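Local atomic coordinates of formyltransferase PseJ (Anoxybacillus kamchatkensis G10, PDB entry 6EDK), a protein that is a member of the formyltransferase family and binds the ligand 1YA in a pocket. Residues 63-72 against 82-93. Numbering follows the deposited sequence. Where two conformers were deposited one is given.
Sequences LNNVDFIISY and IVERFKQRAINL. With 1YA (N-{4-[{[(6S)-2-amino-4-oxo-3,4,5,6,7,8-hexahydropteridin-6-yl]methyl}(formyl)amino]benzoyl}-L-glutamic acid), chain D.
I69 drives its CD1 onto the ring of F86, 3.6 Å from the centroid and almost on the ring normal. With CG1 anti to the carbonyl carbon (chi1 -62°) and the chain extended beyond it, the methyl is carried to that spot. On the opposite side of F86 the guanidinium of R89 lies roughly parallel to the ring, offset so that F86 CD1 stands 3.7 Å over the guanidinium centre; R89 NH2 helps fix its rotation by donating to R85 O at 2.7 Å, the oxygen lying close to the guanidinium plane. At the rim of F86, V66 O lies near the ring plane, 3.3 Å from CE1. V66 CG1 and L63 CD2 add apolar contacts to F86 CE1 and CE2.

Across the other face of the sheet, the F68 ring settles one face over R89 O and brings its CZ within 3.9 Å of I91 CG2; W166 meets F68 edge-to-face. Further along, L93 CD2 sits over the Y72 ring, whose hydroxyl bonds to E159 on helix 147-169.

The backbones pair in parallel: I69 N and S71 N donate to R89 O and I91 O, while I69 O and S71 O accept from I91 N and L93 N. This is a beta-alpha-beta unit, strand 68-71, helix 80-85 and strand 90-94, with V83 and N92 reaching the 1YA pocket.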
ATOM      1  N   LEU A  63       9.864 -17.797   3.478  1.00 39.13           N
ATOM      2  CA  LEU A  63      10.199 -16.932   4.575  1.00 42.20           C
ATOM      3  C   LEU A  63      11.558 -17.200   5.212  1.00 47.62           C
ATOM      4  O   LEU A  63      12.029 -16.370   5.998  1.00 39.35           O
ATOM      5  CB  LEU A  63       9.124 -17.049   5.644  1.00 41.79           C
ATOM      6  CG  LEU A  63       7.736 -16.619   5.191  1.00 41.97           C
ATOM      7  CD1 LEU A  63       6.710 -16.950   6.228  1.00 44.11           C
ATOM      8  CD2 LEU A  63       7.724 -15.098   4.893  1.00 38.77           C
ATOM      9  N   ASN A  64      12.218 -18.313   4.907  1.00 47.57           N
ATOM     10  CA  ASN A  64      13.439 -18.620   5.631  1.00 50.09           C
ATOM     11  C   ASN A  64      14.494 -17.574   5.328  1.00 45.89           C
ATOM     12  O   ASN A  64      14.719 -17.213   4.169  1.00 50.46           O
ATOM     13  CB  ASN A  64      14.013 -19.990   5.226  1.00 52.19           C
ATOM     14  CG  ASN A  64      13.079 -21.173   5.545  1.00 56.42           C
ATOM     15  OD1 ASN A  64      12.141 -21.085   6.313  1.00 54.69           O
ATOM     16  ND2 ASN A  64      13.393 -22.318   4.945  1.00 59.60           N
ATOM     17  N   ASN A  65      15.197 -17.140   6.367  1.00 43.51           N
ATOM     18  CA  ASN A  65      16.324 -16.234   6.247  1.00 49.04           C
ATOM     19  C   ASN A  65      15.933 -14.856   5.680  1.00 51.49           C
ATOM     20  O   ASN A  65      16.790 -14.117   5.174  1.00 52.32           O
ATOM     21  CB  ASN A  65      17.404 -16.847   5.374  1.00 58.80           C
ATOM     22  CG  ASN A  65      17.954 -18.126   5.958  1.00 67.31           C
ATOM     23  OD1 ASN A  65      18.025 -19.151   5.275  1.00 66.85           O
ATOM     24  ND2 ASN A  65      18.313 -18.078   7.236  1.00 66.99           N
ATOM     25  N   VAL A  66      14.677 -14.495   5.765  1.00 44.77           N
ATOM     26  CA  VAL A  66      14.205 -13.183   5.282  1.00 38.03           C
ATOM     27  C   VAL A  66      14.401 -12.151   6.383  1.00 40.99           C
ATOM     28  O   VAL A  66      13.951 -12.330   7.518  1.00 44.37           O
ATOM     29  CB  VAL A  66      12.730 -13.275   4.862  1.00 37.31           C
ATOM     30  CG1 VAL A  66      12.104 -11.822   4.678  1.00 40.14           C
ATOM     31  CG2 VAL A  66      12.621 -14.062   3.624  1.00 38.85           C
ATOM     32  N   ASP A  67      15.025 -11.037   6.026  1.00 40.71           N
ATOM     33  CA  ASP A  67      15.276  -9.961   6.963  1.00 40.74           C
ATOM     34  C   ASP A  67      14.166  -8.894   6.945  1.00 41.68           C
ATOM     35  O   ASP A  67      13.919  -8.277   7.975  1.00 44.83           O
ATOM     36  CB  ASP A  67      16.581  -9.262   6.643  1.00 44.16           C
ATOM     37  CG  ASP A  67      17.768 -10.143   6.858  1.00 53.35           C
ATOM     38  OD1 ASP A  67      17.777 -10.815   7.893  1.00 58.78           O
ATOM     39  OD2 ASP A  67      18.639 -10.178   5.977  1.00 54.99           O
ATOM     40  N   PHE A  68      13.481  -8.717   5.805  1.00 38.16           N
ATOM     41  CA  PHE A  68      12.534  -7.598   5.654  1.00 36.86           C
ATOM     42  C   PHE A  68      11.523  -7.968   4.595  1.00 34.26           C
ATOM     43  O   PHE A  68      11.890  -8.610   3.611  1.00 33.73           O
ATOM     44  CB  PHE A  68      13.284  -6.336   5.299  1.00 35.36           C
ATOM     45  CG  PHE A  68      12.588  -5.067   5.755  1.00 38.64           C
ATOM     46  CD1 PHE A  68      12.842  -4.535   7.006  1.00 44.98           C
ATOM     47  CD2 PHE A  68      11.699  -4.420   4.917  1.00 38.53           C
ATOM     48  CE1 PHE A  68      12.196  -3.377   7.429  1.00 44.58           C
ATOM     49  CE2 PHE A  68      11.052  -3.284   5.346  1.00 36.36           C
ATOM     50  CZ  PHE A  68      11.306  -2.761   6.607  1.00 39.06           C
ATOM     51  N   ILE A  69      10.247  -7.653   4.838  1.00 32.35           N
ATOM     52  CA  ILE A  69       9.178  -7.911   3.887  1.00 29.93           C
ATOM     53  C   ILE A  69       8.614  -6.577   3.398  1.00 30.53           C
ATOM     54  O   ILE A  69       8.347  -5.703   4.218  1.00 28.23           O
ATOM     55  CB  ILE A  69       8.038  -8.734   4.511  1.00 29.58           C
ATOM     56  CG1 ILE A  69       8.619 -10.135   4.952  1.00 32.21           C
ATOM     57  CG2 ILE A  69       6.925  -8.867   3.566  1.00 30.89           C
ATOM     58  CD1 ILE A  69       7.647 -10.929   5.754  1.00 36.08           C
ATOM     59  N   ILE A  70       8.458  -6.426   2.084  1.00 29.59           N
ATOM     60  CA  ILE A  70       7.772  -5.262   1.500  1.00 26.21           C
ATOM     61  C   ILE A  70       6.586  -5.785   0.709  1.00 26.99           C
ATOM     62  O   ILE A  70       6.748  -6.541  -0.253  1.00 28.80           O
ATOM     63  CB  ILE A  70       8.705  -4.432   0.599  1.00 26.57           C
ATOM     64  CG1 ILE A  70       9.883  -3.894   1.370  1.00 25.85           C
ATOM     65  CG2 ILE A  70       7.872  -3.210  -0.055  1.00 27.45           C
ATOM     66  CD1 ILE A  70      10.996  -3.365   0.475  1.00 29.22           C
ATOM     67  N   SER A  71       5.365  -5.444   1.126  0.50 25.78           N
ATOM     68  CA  SER A  71       4.232  -5.827   0.300  0.50 26.50           C
ATOM     69  C   SER A  71       3.713  -4.599  -0.458  0.50 24.46           C
ATOM     70  O   SER A  71       3.583  -3.512   0.110  0.50 25.41           O
ATOM     71  CB  SER A  71       3.073  -6.469   1.075  0.50 26.88           C
ATOM     72  OG  SER A  71       2.433  -5.654   2.008  0.50 28.75           O
ATOM     73  N   TYR A  72       3.431  -4.794  -1.721  1.00 27.20           N
ATOM     74  CA  TYR A  72       2.998  -3.700  -2.638  1.00 24.88           C
ATOM     75  C   TYR A  72       2.096  -4.397  -3.643  1.00 25.89           C
ATOM     76  O   TYR A  72       2.575  -5.019  -4.596  1.00 28.77           O
ATOM     77  CB  TYR A  72       4.188  -3.027  -3.293  1.00 24.43           C
ATOM     78  CG  TYR A  72       3.805  -1.879  -4.237  1.00 25.24           C
ATOM     79  CD1 TYR A  72       2.583  -1.252  -4.107  1.00 24.83           C
ATOM     80  CD2 TYR A  72       4.680  -1.439  -5.246  1.00 27.70           C
ATOM     81  CE1 TYR A  72       2.223  -0.198  -4.988  1.00 28.39           C
ATOM     82  CE2 TYR A  72       4.297  -0.383  -6.113  1.00 28.06           C
ATOM     83  CZ  TYR A  72       3.101   0.210  -5.952  1.00 26.71           C
ATOM     84  OH  TYR A  72       2.667   1.273  -6.778  1.00 28.00           O
ATOM     85  N   ILE A  82       2.975 -14.802  11.044  1.00 46.46           N
ATOM     86  CA  ILE A  82       3.983 -14.141  10.202  1.00 45.22           C
ATOM     87  C   ILE A  82       4.162 -12.684  10.632  1.00 40.93           C
ATOM     88  O   ILE A  82       5.304 -12.184  10.766  1.00 37.00           O
ATOM     89  CB  ILE A  82       3.565 -14.261   8.730  1.00 46.78           C
ATOM     90  CG1 ILE A  82       3.469 -15.732   8.274  1.00 48.91           C
ATOM     91  CG2 ILE A  82       4.566 -13.602   7.829  1.00 42.42           C
ATOM     92  CD1 ILE A  82       2.951 -15.870   6.830  1.00 47.34           C
ATOM     93  N   VAL A  83       3.036 -11.998  10.885  1.00 40.36           N
ATOM     94  CA  VAL A  83       3.066 -10.611  11.358  1.00 42.60           C
ATOM     95  C   VAL A  83       3.900 -10.491  12.612  1.00 49.80           C
ATOM     96  O   VAL A  83       4.791  -9.628  12.699  1.00 44.44           O
ATOM     97  CB  VAL A  83       1.632 -10.113  11.582  1.00 40.69           C
ATOM     98  CG1 VAL A  83       1.630  -8.784  12.336  1.00 45.65           C
ATOM     99  CG2 VAL A  83       0.915  -9.987  10.262  1.00 41.16           C
ATOM    100  N   GLU A  84       3.661 -11.394  13.606  1.00 51.53           N
ATOM    101  CA  GLU A  84       4.427 -11.300  14.843  1.00 51.33           C
ATOM    102  C   GLU A  84       5.892 -11.604  14.598  1.00 45.71           C
ATOM    103  O   GLU A  84       6.769 -10.904  15.098  1.00 47.53           O
ATOM    104  CB  GLU A  84       3.861 -12.250  15.898  1.00 65.99           C
ATOM    105  CG  GLU A  84       4.462 -12.028  17.292  1.00 70.75           C
ATOM    106  CD  GLU A  84       4.051 -10.678  17.902  1.00 82.01           C
ATOM    107  OE1 GLU A  84       3.018 -10.110  17.474  1.00 84.96           O
ATOM    108  OE2 GLU A  84       4.764 -10.183  18.805  1.00 89.73           O
ATOM    109  N   ARG A  85       6.182 -12.630  13.791  1.00 43.40           N
ATOM    110  CA  ARG A  85       7.581 -12.966  13.538  1.00 47.81           C
ATOM    111  C   ARG A  85       8.315 -11.811  12.896  1.00 48.63           C
ATOM    112  O   ARG A  85       9.508 -11.619  13.124  1.00 42.19           O
ATOM    113  CB  ARG A  85       7.637 -14.198  12.625  1.00 50.27           C
ATOM    114  CG  ARG A  85       9.035 -14.532  12.113  1.00 53.84           C
ATOM    115  CD  ARG A  85       8.976 -15.884  11.344  1.00 56.19           C
ATOM    116  NE  ARG A  85      10.226 -16.146  10.648  1.00 52.76           N
ATOM    117  CZ  ARG A  85      10.368 -17.064   9.682  1.00 50.99           C
ATOM    118  NH1 ARG A  85       9.330 -17.775   9.272  1.00 45.85           N
ATOM    119  NH2 ARG A  85      11.544 -17.228   9.107  1.00 56.60           N
ATOM    120  N   PHE A  86       7.626 -11.026  12.073  1.00 46.53           N
ATOM    121  CA  PHE A  86       8.291  -9.935  11.374  1.00 47.37           C
ATOM    122  C   PHE A  86       7.924  -8.558  11.923  1.00 51.54           C
ATOM    123  O   PHE A  86       8.074  -7.566  11.210  1.00 43.62           O
ATOM    124  CB  PHE A  86       7.978 -10.037   9.866  1.00 41.27           C
ATOM    125  CG  PHE A  86       8.722 -11.173   9.186  1.00 39.86           C
ATOM    126  CD1 PHE A  86      10.012 -10.988   8.759  1.00 43.06           C
ATOM    127  CD2 PHE A  86       8.119 -12.420   9.026  1.00 42.63           C
ATOM    128  CE1 PHE A  86      10.712 -12.044   8.157  1.00 46.54           C
ATOM    129  CE2 PHE A  86       8.791 -13.453   8.451  1.00 40.58           C
ATOM    130  CZ  PHE A  86      10.101 -13.277   8.021  1.00 41.79           C
ATOM    131  N   LYS A  87       7.510  -8.470  13.187  1.00 52.40           N
ATOM    132  CA  LYS A  87       7.298  -7.173  13.828  1.00 54.11           C
ATOM    133  C   LYS A  87       8.440  -6.225  13.510  1.00 51.14           C
ATOM    134  O   LYS A  87       9.620  -6.577  13.642  1.00 46.20           O
ATOM    135  CB  LYS A  87       7.175  -7.301  15.348  1.00 55.70           C
ATOM    136  CG  LYS A  87       5.761  -7.683  15.829  1.00 68.31           C
ATOM    137  CD  LYS A  87       4.657  -6.760  15.245  1.00 70.54           C
ATOM    138  CE  LYS A  87       3.440  -6.668  16.181  1.00 74.60           C
ATOM    139  NZ  LYS A  87       2.161  -6.340  15.480  1.00 63.54           N
ATOM    140  N   GLN A  88       8.074  -5.019  13.073  1.00 46.14           N
ATOM    141  CA  GLN A  88       9.003  -3.933  12.747  1.00 42.43           C
ATOM    142  C   GLN A  88       9.948  -4.312  11.602  1.00 39.53           C
ATOM    143  O   GLN A  88      10.949  -3.628  11.330  1.00 38.79           O
ATOM    144  CB  GLN A  88       9.760  -3.443  13.989  1.00 51.65           C
ATOM    145  CG  GLN A  88       8.807  -2.892  15.130  1.00 59.53           C
ATOM    146  CD  GLN A  88       8.050  -1.590  14.745  1.00 64.60           C
ATOM    147  OE1 GLN A  88       6.825  -1.588  14.482  1.00 62.12           O
ATOM    148  NE2 GLN A  88       8.779  -0.471  14.726  1.00 66.11           N
ATOM    149  N   ARG A  89       9.594  -5.345  10.845  1.00 38.10           N
ATOM    150  CA  ARG A  89      10.382  -5.757   9.707  1.00 42.48           C
ATOM    151  C   ARG A  89       9.510  -6.022   8.493  1.00 39.40           C
ATOM    152  O   ARG A  89       9.986  -6.636   7.540  1.00 37.45           O
ATOM    153  CB  ARG A  89      11.208  -7.018  10.034  1.00 46.94           C
ATOM    154  CG  ARG A  89      12.212  -6.863  11.165  1.00 52.12           C
ATOM    155  CD  ARG A  89      13.126  -8.146  11.300  1.00 49.37           C
ATOM    156  NE  ARG A  89      12.377  -9.325  11.747  1.00 58.01           N
ATOM    157  CZ  ARG A  89      12.686 -10.588  11.413  1.00 62.75           C
ATOM    158  NH1 ARG A  89      13.724 -10.833  10.617  1.00 62.87           N
ATOM    159  NH2 ARG A  89      11.946 -11.606  11.856  1.00 62.33           N
ATOM    160  N   ALA A  90       8.236  -5.615   8.529  1.00 34.49           N
ATOM    161  CA  ALA A  90       7.337  -5.829   7.400  1.00 32.89           C
ATOM    162  C   ALA A  90       6.490  -4.564   7.166  1.00 30.08           C
ATOM    163  O   ALA A  90       5.764  -4.144   8.068  1.00 29.95           O
ATOM    164  CB  ALA A  90       6.407  -6.977   7.647  1.00 30.25           C
ATOM    165  N   ILE A  91       6.536  -4.031   5.947  1.00 28.78           N
ATOM    166  CA  ILE A  91       5.817  -2.807   5.601  1.00 28.11           C
ATOM    167  C   ILE A  91       4.915  -3.063   4.409  1.00 28.72           C
ATOM    168  O   ILE A  91       5.164  -3.956   3.628  1.00 29.22           O
ATOM    169  CB  ILE A  91       6.731  -1.645   5.295  1.00 27.72           C
ATOM    170  CG1 ILE A  91       7.546  -1.821   4.010  1.00 28.10           C
ATOM    171  CG2 ILE A  91       7.658  -1.295   6.440  1.00 27.96           C
ATOM    172  CD1 ILE A  91       8.473  -0.748   3.734  1.00 30.90           C
ATOM    173  N   ASN A  92       3.914  -2.185   4.214  1.00 27.98           N
ATOM    174  CA  ASN A  92       2.978  -2.298   3.112  1.00 24.59           C
ATOM    175  C   ASN A  92       2.837  -0.874   2.513  1.00 22.45           C
ATOM    176  O   ASN A  92       2.932   0.120   3.275  1.00 27.14           O
ATOM    177  CB  ASN A  92       1.621  -2.767   3.574  1.00 26.54           C
ATOM    178  CG  ASN A  92       0.612  -2.927   2.437  1.00 28.41           C
ATOM    179  OD1 ASN A  92       0.839  -3.660   1.491  1.00 31.56           O
ATOM    180  ND2 ASN A  92      -0.539  -2.244   2.546  1.00 29.98           N
ATOM    181  N   LEU A  93       2.726  -0.830   1.191  1.00 25.46           N
ATOM    182  CA  LEU A  93       2.493   0.391   0.382  1.00 24.35           C
ATOM    183  C   LEU A  93       1.041   0.417  -0.061  1.00 25.72           C
ATOM    184  O   LEU A  93       0.601  -0.396  -0.895  1.00 28.77           O
ATOM    185  CB  LEU A  93       3.397   0.431  -0.850  1.00 26.04           C
ATOM    186  CG  LEU A  93       4.853   0.782  -0.665  1.00 27.42           C
ATOM    187  CD1 LEU A  93       5.576   0.030   0.435  1.00 28.74           C
ATOM    188  CD2 LEU A  93       5.629   0.643  -1.955  1.00 29.22           C
TER
HETATM  189  N1  1YA D 303      -1.988  -8.525   5.557  1.00 34.63           N
HETATM  190  C2  1YA D 303      -2.075  -8.004   6.939  1.00 38.01           C
HETATM  191  NA2 1YA D 303      -2.164  -8.919   8.064  1.00 40.92           N
HETATM  192  N3  1YA D 303      -2.037  -6.530   7.262  1.00 40.01           N
HETATM  193  C4  1YA D 303      -1.976  -5.528   6.190  1.00 40.43           C
HETATM  194  O4  1YA D 303      -1.964  -4.358   6.515  1.00 35.42           O
HETATM  195  C4A 1YA D 303      -1.900  -6.059   4.799  1.00 38.19           C
HETATM  196  N5  1YA D 303      -1.764  -5.165   3.765  1.00 35.33           N
HETATM  197  C6  1YA D 303      -2.174  -5.737   2.382  1.00 39.24           C
HETATM  198  C7  1YA D 303      -1.693  -6.985   2.100  1.00 38.22           C
HETATM  199  N8  1YA D 303      -1.801  -8.062   3.233  1.00 33.41           N
HETATM  200  C8A 1YA D 303      -1.871  -7.574   4.477  1.00 33.32           C
HETATM  201  C9  1YA D 303      -3.719  -5.714   2.398  1.00 49.91           C
HETATM  202  N10 1YA D 303      -4.314  -6.112   1.108  1.00 55.17           N
HETATM  203  C11 1YA D 303      -7.731  -8.611   1.154  1.00 78.35           C
HETATM  204  C12 1YA D 303      -6.593  -9.056   0.502  1.00 67.86           C
HETATM  205  C13 1YA D 303      -5.459  -8.251   0.494  1.00 62.57           C
HETATM  206  C14 1YA D 303      -5.499  -7.017   1.119  1.00 60.77           C
HETATM  207  C15 1YA D 303      -6.644  -6.575   1.758  1.00 72.80           C
HETATM  208  C16 1YA D 303      -7.770  -7.381   1.773  1.00 77.52           C
HETATM  209  C17 1YA D 303      -9.024  -9.465   1.173  1.00 92.45           C
HETATM  210  N   1YA D 303     -10.256  -8.702   0.844  1.00103.66           N
HETATM  211  CA  1YA D 303     -11.614  -9.301   0.790  1.00107.69           C
HETATM  212  CB  1YA D 303     -12.069  -9.714   2.213  1.00111.91           C
HETATM  213  CG  1YA D 303     -11.295  -8.985   3.324  1.00112.08           C
HETATM  214  CD  1YA D 303     -11.994  -9.095   4.691  1.00117.65           C
HETATM  215  OE1 1YA D 303     -11.609  -8.383   5.660  1.00120.36           O
HETATM  216  OE2 1YA D 303     -12.951  -9.898   4.844  1.00122.97           O
HETATM  217  CT  1YA D 303     -12.586  -8.274   0.154  1.00 98.62           C
HETATM  218  O2  1YA D 303     -12.207  -7.109  -0.177  1.00 84.54           O
HETATM  219  O1  1YA D 303     -13.783  -8.588  -0.054  1.00 98.43           O
HETATM  220  C18 1YA D 303      -3.843  -5.603  -0.172  1.00 58.01           C
HETATM  221  O5  1YA D 303      -2.917  -4.866  -0.225  1.00 51.55           O
HETATM  222  O   1YA D 303      -9.001 -10.621   1.406  1.00 93.83           O